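Local structure of thiosulfate sulfurtransferase (Pseudomonas aeruginosa, 1YT8) at residues 512-515 / 516-519. The protein probably transfers sulfur from thiosulfate to cyanide, as a sulfurtransferase built from four rhodanese-like domains. Numbering follows the deposited sequence.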
ATOM      1  N   PHE A 512     -12.170   1.882  16.554  1.00 14.88           N
ATOM      2  CA  PHE A 512     -12.457   1.683  17.976  1.00 17.16           C
ATOM      3  C   PHE A 512     -12.785   0.222  18.294  1.00 16.74           C
ATOM      4  O   PHE A 512     -12.607  -0.233  19.427  1.00 16.41           O
ATOM      5  CB  PHE A 512     -13.640   2.564  18.391  1.00 22.92           C
ATOM      6  CG  PHE A 512     -13.964   2.508  19.867  1.00 26.65           C
ATOM      7  CD1 PHE A 512     -13.200   3.215  20.791  1.00 29.19           C
ATOM      8  CD2 PHE A 512     -15.038   1.748  20.329  1.00 29.44           C
ATOM      9  CE1 PHE A 512     -13.500   3.168  22.159  1.00 31.21           C
ATOM     10  CE2 PHE A 512     -15.347   1.692  21.693  1.00 30.11           C
ATOM     11  CZ  PHE A 512     -14.575   2.405  22.608  1.00 30.50           C
ATOM     12  N   GLY A 513     -13.269  -0.516  17.299  1.00 15.39           N
ATOM     13  CA  GLY A 513     -13.619  -1.907  17.537  1.00 14.55           C
ATOM     14  C   GLY A 513     -12.619  -2.944  17.058  1.00 14.59           C
ATOM     15  O   GLY A 513     -12.875  -4.145  17.175  1.00 14.12           O
ATOM     16  N   LEU A 514     -11.476  -2.502  16.542  1.00 11.95           N
ATOM     17  CA  LEU A 514     -10.469  -3.425  16.019  1.00 12.35           C
ATOM     18  C   LEU A 514      -9.793  -4.368  17.010  1.00 12.64           C
ATOM     19  O   LEU A 514      -9.581  -5.536  16.699  1.00 13.52           O
ATOM     20  CB  LEU A 514      -9.393  -2.652  15.251  1.00 12.08           C
ATOM     21  CG  LEU A 514      -9.833  -2.127  13.885  1.00 13.30           C
ATOM     22  CD1 LEU A 514      -8.707  -1.322  13.266  1.00 11.95           C
ATOM     23  CD2 LEU A 514     -10.215  -3.297  12.986  1.00 14.27           C
ATOM     24  N   VAL A 515      -9.437  -3.879  18.191  1.00 12.02           N
ATOM     25  CA  VAL A 515      -8.785  -4.748  19.163  1.00 13.62           C
ATOM     26  C   VAL A 515      -9.695  -5.914  19.538  1.00 14.47           C
ATOM     27  O   VAL A 515      -9.238  -7.052  19.684  1.00 15.86           O
ATOM     28  CB  VAL A 515      -8.362  -3.960  20.414  1.00 13.65           C
ATOM     29  CG1 VAL A 515      -7.894  -4.914  21.510  1.00 13.59           C
ATOM     30  CG2 VAL A 515      -7.235  -3.007  20.041  1.00 15.41           C
ATOM     31  N   GLU A 516     -10.986  -5.637  19.676  1.00 15.34           N
ATOM     32  CA  GLU A 516     -11.938  -6.685  20.007  1.00 18.13           C
ATOM     33  C   GLU A 516     -11.961  -7.715  18.876  1.00 17.22           C
ATOM     34  O   GLU A 516     -11.990  -8.918  19.126  1.00 15.94           O
ATOM     35  CB  GLU A 516     -13.336  -6.096  20.207  1.00 20.61           C
ATOM     36  CG  GLU A 516     -14.375  -7.117  20.639  1.00 26.67           C
ATOM     37  CD  GLU A 516     -15.743  -6.499  20.866  1.00 31.83           C
ATOM     38  OE1 GLU A 516     -15.836  -5.528  21.646  1.00 34.43           O
ATOM     39  OE2 GLU A 516     -16.726  -6.988  20.271  1.00 35.29           O
ATOM     40  N   GLN A 517     -11.938  -7.241  17.632  1.00 16.06           N
ATOM     41  CA  GLN A 517     -11.948  -8.149  16.484  1.00 14.20           C
ATOM     42  C   GLN A 517     -10.692  -9.014  16.440  1.00 14.03           C
ATOM     43  O   GLN A 517     -10.760 -10.196  16.091  1.00 15.73           O
ATOM     44  CB  GLN A 517     -12.064  -7.377  15.166  1.00 15.93           C
ATOM     45  CG  GLN A 517     -13.406  -6.719  14.916  1.00 14.55           C
ATOM     46  CD  GLN A 517     -13.621  -6.450  13.444  1.00 16.22           C
ATOM     47  OE1 GLN A 517     -13.971  -7.355  12.677  1.00 18.41           O
ATOM     48  NE2 GLN A 517     -13.385  -5.214  13.030  1.00 14.26           N
ATOM     49  N   LEU A 518      -9.546  -8.424  16.772  1.00 13.89           N
ATOM     50  CA  LEU A 518      -8.287  -9.167  16.791  1.00 14.01           C
ATOM     51  C   LEU A 518      -8.408 -10.336  17.766  1.00 15.48           C
ATOM     52  O   LEU A 518      -7.912 -11.431  17.504  1.00 16.11           O
ATOM     53  CB  LEU A 518      -7.125  -8.262  17.229  1.00 14.00           C
ATOM     54  CG  LEU A 518      -6.609  -7.209  16.242  1.00 13.04           C
ATOM     55  CD1 LEU A 518      -5.474  -6.420  16.888  1.00 10.60           C
ATOM     56  CD2 LEU A 518      -6.115  -7.888  14.968  1.00 13.33           C
ATOM     57  N   GLY A 519      -9.073 -10.094  18.893  1.00 16.13           N
ATOM     58  CA  GLY A 519      -9.253 -11.143  19.879  1.00 16.30           C
ATOM     59  C   GLY A 519     -10.081 -12.280  19.313  1.00 18.63           C
ATOM     60  O   GLY A 519      -9.802 -13.450  19.571  1.00 17.70           O
TER
HETATM   61  O   HOH W   1     -11.857  -2.922  20.295  1.00 17.36           O
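L518 N donates to L514 O at 2.9 Å, an i to i+4 bond in the first turn of helix 514-521, close to the C-terminus. The donor lies nearly in line with the carbonyl, at a C=O...N angle of 161°. Two like bonds flank it. Q517 N reaches G513 O at 3.3 Å, in the carbonyl plane. G519 N reaches V515 O at 3.1 Å, tilted 25° from the V515 carbonyl plane. The buried face of the turn carries L514 and L518. Both meet A118 of helix 114-127, so the turn packs on that helix. The side chains of the two leucines do not meet. L518 instead lays its CG 3.4 Å from L514 O, because chi1 of -73° sets CG beside its own backbone N. Q517 also lies close to the turn, with CG near G513 O and its side chain, like that of L514, against F109. The solvent side is that of E516, whose chain runs outward, extended as far as CD; OE2 forms a salt bridge with R520. F512 O and E516 N lie too far apart to bond directly; a water donates to the first and accepts from the second, 2.9 Å from each.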